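Local coordinates for protein galactan 1,3-beta-galactosidase (Phanerochaete chrysosporium, PDB 7BYS) that probably cleaves beta-1,3-galactan, releasing galactose from the chain end, with a family 43 glycoside hydrolase domain joined to a calcium-bearing carbohydrate-binding module, at residues S324-G329 with D420-I425; Y358-D363 with P384-G389. All blocks are in the same frame, centred on the assembly; numbering follows the deposited sequence.

Interaction 1: residues S324-G329 with D420-I425; sequences SGFSGG and DLDKII. With CA (calcium ion), chain F.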
loop_
_atom_site.group_PDB
_atom_site.type_symbol
_atom_site.label_atom_id
_atom_site.label_comp_id
_atom_site.label_asym_id
_atom_site.label_seq_id
_atom_site.Cartn_x
_atom_site.Cartn_y
_atom_site.Cartn_z
ATOM N N SER A 324 1.597 23.001 -15.086
ATOM C CA SER A 324 0.495 22.204 -15.611
ATOM C C SER A 324 0.080 21.071 -14.680
ATOM O O SER A 324 -1.014 20.526 -14.845
ATOM C CB SER A 324 0.861 21.622 -16.977
ATOM O OG SER A 324 1.802 20.570 -16.841
ATOM N N GLY A 325 0.913 20.693 -13.713
ATOM C CA GLY A 325 0.526 19.641 -12.797
ATOM C C GLY A 325 -0.299 20.082 -11.611
ATOM O O GLY A 325 -0.699 19.237 -10.802
ATOM N N PHE A 326 -0.583 21.382 -11.501
ATOM C CA PHE A 326 -1.290 21.969 -10.365
ATOM C C PHE A 326 -2.749 22.238 -10.694
ATOM O O PHE A 326 -3.076 22.716 -11.787
ATOM C CB PHE A 326 -0.693 23.331 -9.993
ATOM C CG PHE A 326 0.761 23.305 -9.666
ATOM C CD1 PHE A 326 1.310 22.279 -8.926
ATOM C CD2 PHE A 326 1.577 24.347 -10.070
ATOM C CE1 PHE A 326 2.663 22.275 -8.619
ATOM C CE2 PHE A 326 2.923 24.347 -9.766
ATOM C CZ PHE A 326 3.468 23.314 -9.044
ATOM N N SER A 327 -3.613 22.016 -9.709
ATOM C CA SER A 327 -4.990 22.463 -9.822
ATOM C C SER A 327 -5.008 23.986 -9.925
ATOM O O SER A 327 -4.275 24.686 -9.213
ATOM C CB SER A 327 -5.757 22.007 -8.578
ATOM O OG SER A 327 -7.071 22.531 -8.593
ATOM N N GLY A 328 -5.829 24.505 -10.838
ATOM C CA GLY A 328 -5.829 25.922 -11.118
ATOM C C GLY A 328 -4.585 26.414 -11.817
ATOM O O GLY A 328 -4.462 27.623 -12.049
ATOM N N GLY A 329 -3.669 25.518 -12.180
ATOM C CA GLY A 329 -2.440 25.905 -12.829
ATOM C C GLY A 329 -1.442 26.592 -11.929
ATOM O O GLY A 329 -0.426 27.080 -12.422
ATOM N N ASP A 420 5.884 22.563 -2.254
ATOM C CA ASP A 420 4.966 23.515 -2.867
ATOM C C ASP A 420 3.526 23.048 -2.692
ATOM O O ASP A 420 3.189 21.906 -3.025
ATOM C CB ASP A 420 5.288 23.677 -4.354
ATOM C CG ASP A 420 6.667 24.261 -4.593
ATOM O OD1 ASP A 420 7.207 24.911 -3.679
ATOM O OD2 ASP A 420 7.206 24.073 -5.709
ATOM N N LEU A 421 2.661 23.930 -2.195
ATOM C CA LEU A 421 1.291 23.560 -1.851
ATOM C C LEU A 421 0.339 23.969 -2.967
ATOM O O LEU A 421 0.248 25.151 -3.315
ATOM C CB LEU A 421 0.880 24.207 -0.529
ATOM C CG LEU A 421 -0.440 23.702 0.068
ATOM C CD1 LEU A 421 -0.352 22.234 0.519
ATOM C CD2 LEU A 421 -0.862 24.587 1.239
ATOM N N ASP A 422 -0.375 22.987 -3.524
ATOM C CA ASP A 422 -1.299 23.188 -4.632
ATOM C C ASP A 422 -2.688 23.564 -4.135
ATOM O O ASP A 422 -3.251 24.575 -4.570
ATOM C CB ASP A 422 -1.371 21.889 -5.453
ATOM C CG ASP A 422 -2.251 22.003 -6.671
ATOM O OD1 ASP A 422 -2.741 23.100 -6.982
ATOM O OD2 ASP A 422 -2.457 20.965 -7.339
ATOM N N LYS A 423 -3.252 22.751 -3.251
ATOM C CA LYS A 423 -4.586 22.964 -2.709
ATOM C C LYS A 423 -4.741 22.039 -1.513
ATOM O O LYS A 423 -3.887 21.184 -1.250
ATOM C CB LYS A 423 -5.685 22.667 -3.744
ATOM C CG LYS A 423 -5.709 21.227 -4.264
ATOM C CD LYS A 423 -6.984 20.967 -5.053
ATOM C CE LYS A 423 -7.137 19.498 -5.385
ATOM N NZ LYS A 423 -8.523 19.225 -5.877
ATOM N N ILE A 424 -5.842 22.221 -0.786
ATOM C CA ILE A 424 -6.254 21.302 0.265
ATOM C C ILE A 424 -7.693 20.893 -0.009
ATOM O O ILE A 424 -8.453 21.625 -0.649
ATOM C CB ILE A 424 -6.092 21.877 1.700
ATOM C CG1 ILE A 424 -7.120 22.987 1.990
ATOM C CG2 ILE A 424 -4.667 22.377 1.925
ATOM C CD1 ILE A 424 -7.091 23.488 3.429
ATOM N N ILE A 425 -8.059 19.704 0.450
ATOM C CA ILE A 425 -9.445 19.250 0.428
ATOM C C ILE A 425 -9.832 18.888 1.850
ATOM O O ILE A 425 -9.165 18.068 2.496
ATOM C CB ILE A 425 -9.682 18.065 -0.524
ATOM C CG1 ILE A 425 -9.156 18.381 -1.928
ATOM C CG2 ILE A 425 -11.172 17.733 -0.556
ATOM C CD1 ILE A 425 -9.385 17.248 -2.957
HETATM CA CA CA F . -3.584 25.259 -7.000
HETATM O O HOH W 1 -2.836 18.765 -8.954
HETATM O O HOH W 2 -8.914 20.594 -8.498
#
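Asp422 and Ser327 share a calcium ion and are tied to each other beside it. The Asp422 carboxylate divides its work: OD1 binds the calcium at 2.3 Å, while OD2 takes the Ser327 N-H on its syn lone pair in a nearly straight bond (N to OD2 2.8 Å, 167°). With CG anti to the backbone N (chi1 -177°), the carboxylate lies beside its own carbonyl carbon, and Asp422 O binds the same ion at 2.5 Å. Ser327 O supplies a further ligand at 2.4 Å; Glu308, Glu310 and Lys330 O complete the calcium site of this carbohydrate-binding module. Ion and N-H fix the carboxylate's rotation, and a water bridging Asp422 OD2 to Gly325 O grips it again. Phe326 brings its CB against Asp422 OD1 at 3.6 Å, while its ring leans toward Ala360. Ser327 OG, anti to the backbone N (chi1 175°), lies near Glu308 and alongside the extended Lys423 chain, 3.9 Å from Lys423 CD, and a second water joins it to Lys423 NZ. A backbone bond from Gly329 N to Phe326 O closes a beta turn through Ser327 and Gly328. Asp422 and Lys423 form a classic beta bulge opposite Tyr358, whose ring receives the lysine in a cation-pi contact. The loop between strands 319-322 and 330-333 is fastened to strand 420-426, which runs between strands 305-308 and 352-360 in an antiparallel sheet.

Interaction 2: residues Y358-D363 with P384-G389; sequences YFANGD and PDSGGG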
loop_
_atom_site.group_PDB
_atom_site.type_symbol
_atom_site.label_atom_id
_atom_site.label_comp_id
_atom_site.label_asym_id
_atom_site.label_seq_id
_atom_site.Cartn_x
_atom_site.Cartn_y
_atom_site.Cartn_z
ATOM N N TYR A 358 -2.490 18.656 -0.990
ATOM C CA TYR A 358 -1.974 18.371 -2.327
ATOM C C TYR A 358 -0.738 19.229 -2.560
ATOM O O TYR A 358 -0.803 20.461 -2.486
ATOM C CB TYR A 358 -3.036 18.654 -3.385
ATOM C CG TYR A 358 -4.105 17.597 -3.451
ATOM C CD1 TYR A 358 -5.049 17.456 -2.432
ATOM C CD2 TYR A 358 -4.173 16.736 -4.537
ATOM C CE1 TYR A 358 -6.019 16.454 -2.493
ATOM C CE2 TYR A 358 -5.139 15.748 -4.607
ATOM C CZ TYR A 358 -6.044 15.614 -3.581
ATOM O OH TYR A 358 -6.994 14.619 -3.679
ATOM N N PHE A 359 0.392 18.588 -2.832
ATOM C CA PHE A 359 1.664 19.290 -2.901
ATOM C C PHE A 359 2.527 18.651 -3.983
ATOM O O PHE A 359 2.287 17.518 -4.412
ATOM C CB PHE A 359 2.398 19.200 -1.551
ATOM C CG PHE A 359 2.818 17.798 -1.219
ATOM C CD1 PHE A 359 4.049 17.317 -1.637
ATOM C CD2 PHE A 359 1.942 16.937 -0.568
ATOM C CE1 PHE A 359 4.418 16.014 -1.377
ATOM C CE2 PHE A 359 2.306 15.631 -0.300
ATOM C CZ PHE A 359 3.545 15.169 -0.710
ATOM N N ALA A 360 3.553 19.377 -4.413
ATOM C CA ALA A 360 4.592 18.836 -5.275
ATOM C C ALA A 360 5.922 18.966 -4.553
ATOM O O ALA A 360 6.212 20.006 -3.957
ATOM C CB ALA A 360 4.646 19.590 -6.611
ATOM N N ASN A 361 6.726 17.912 -4.589
ATOM C CA ASN A 361 8.045 17.923 -3.957
ATOM C C ASN A 361 9.006 17.273 -4.944
ATOM O O ASN A 361 9.068 16.043 -5.036
ATOM C CB ASN A 361 8.015 17.175 -2.630
ATOM C CG ASN A 361 9.394 16.994 -2.019
ATOM O OD1 ASN A 361 10.377 17.604 -2.453
ATOM N ND2 ASN A 361 9.475 16.152 -1.002
ATOM N N GLY A 362 9.762 18.096 -5.670
ATOM C CA GLY A 362 10.679 17.567 -6.658
ATOM C C GLY A 362 12.008 17.075 -6.135
ATOM O O GLY A 362 12.867 16.693 -6.939
ATOM N N ASP A 363 12.200 17.054 -4.818
ATOM C CA ASP A 363 13.423 16.526 -4.238
ATOM C C ASP A 363 13.450 15.011 -4.376
ATOM O O ASP A 363 12.426 14.365 -4.612
ATOM C CB ASP A 363 13.492 16.831 -2.736
ATOM C CG ASP A 363 13.642 18.301 -2.418
ATOM O OD1 ASP A 363 13.742 19.124 -3.350
ATOM O OD2 ASP A 363 13.683 18.631 -1.203
ATOM N N PRO A 384 6.312 13.326 1.237
ATOM C CA PRO A 384 7.214 12.497 0.431
ATOM C C PRO A 384 7.607 13.194 -0.864
ATOM O O PRO A 384 6.908 14.084 -1.368
ATOM C CB PRO A 384 6.377 11.241 0.136
ATOM C CG PRO A 384 5.355 11.184 1.239
ATOM C CD PRO A 384 5.057 12.633 1.588
ATOM N N ASP A 385 8.746 12.766 -1.421
ATOM C CA ASP A 385 9.074 13.146 -2.789
ATOM C C ASP A 385 7.908 12.764 -3.692
ATOM O O ASP A 385 7.354 11.671 -3.574
ATOM C CB ASP A 385 10.348 12.429 -3.242
ATOM C CG ASP A 385 10.281 10.917 -3.070
ATOM O OD1 ASP A 385 10.223 10.440 -1.921
ATOM O OD2 ASP A 385 10.295 10.203 -4.098
ATOM N N SER A 386 7.493 13.673 -4.557
ATOM C CA SER A 386 6.315 13.411 -5.371
ATOM C C SER A 386 6.630 12.895 -6.769
ATOM O O SER A 386 5.709 12.473 -7.475
ATOM C CB SER A 386 5.423 14.652 -5.428
ATOM O OG SER A 386 6.045 15.629 -6.247
ATOM N N GLY A 387 7.899 12.892 -7.177
ATOM C CA GLY A 387 8.313 12.451 -8.494
ATOM C C GLY A 387 8.825 13.573 -9.373
ATOM O O GLY A 387 9.546 13.306 -10.346
ATOM N N GLY A 388 8.467 14.810 -9.062
ATOM C CA GLY A 388 8.923 15.955 -9.821
ATOM C C GLY A 388 8.241 17.204 -9.299
ATOM O O GLY A 388 7.202 17.141 -8.633
ATOM N N GLY A 389 8.850 18.348 -9.609
ATOM C CA GLY A 389 8.287 19.620 -9.205
ATOM C C GLY A 389 6.948 19.941 -9.838
ATOM O O GLY A 389 6.262 20.854 -9.368
HETATM O O HOH W 3 10.657 13.840 -6.621
#
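Asn361 lies across the chain from Pro384 to Ser386, its backbone and side chain both engaged. Its N-H gives a nearly straight bond to Ser386 OG (2.9 Å, 169°), and its carbonyl O receives Ser386 N at 2.9 Å, in the carbonyl plane on a lone pair. Ser386 OG also bonds to Val391 O. The Asn361 side chain, CG anti to N (chi1 172°), carries ND2 to Pro384 O in a weak bond of 3.3 Å, with Thr365 O and Gln383 O as further partners. On the other branch OD1 accepts Asp363 N from above its carbonyl plane, closing an Asx turn where strand 352-360 of the carbohydrate-binding module runs out into a loop. A leucine here would probably leave Thr365 O, Gln383 O and Asp363 N without their side-chain partner and free the turn to shift. The Phe359 ring, its CG set between the backbone N and carbonyl carbon (chi1 66°), turns its edge to Pro384 O, which lies near the ring plane 3.2 Å from Phe359 CE1. The side chains of Phe359 and Pro384 cross at about a right angle, Phe359 CZ to Pro384 CD 3.7 Å. Within the turn, Gly362 packs its CA 3.6 Å from Gly388 C. A water links Asn361 O, Asp363 O and Gly387 N, while Asp363 forms a salt bridge with Arg367, a residue of the galactose-binding site.

Interactions 1 and 2 meet in one sheet of the carbohydrate-binding module, where strands 420-426 and 352-360 are neighbours: Asp422 N probably bonds to Tyr358 O, and Lys423 O to Tyr358 N. Interaction 2 is nested inside the chain loop closed by interaction 1. Both are partly buried and fix a loop to a strand or its end, but by different means. In 324-329 with 420-425, a metal and a carboxylate do the work over a small interface; 358-363 with 384-389 buries more surface, through backbone, hydroxyl and amide bonds, an aromatic-proline contact and close glycine packing. Each adjoins the galactose-binding site, empty of galactose here, through Asp420 in interaction 1 and the Arg367 partner Asp363 in interaction 2.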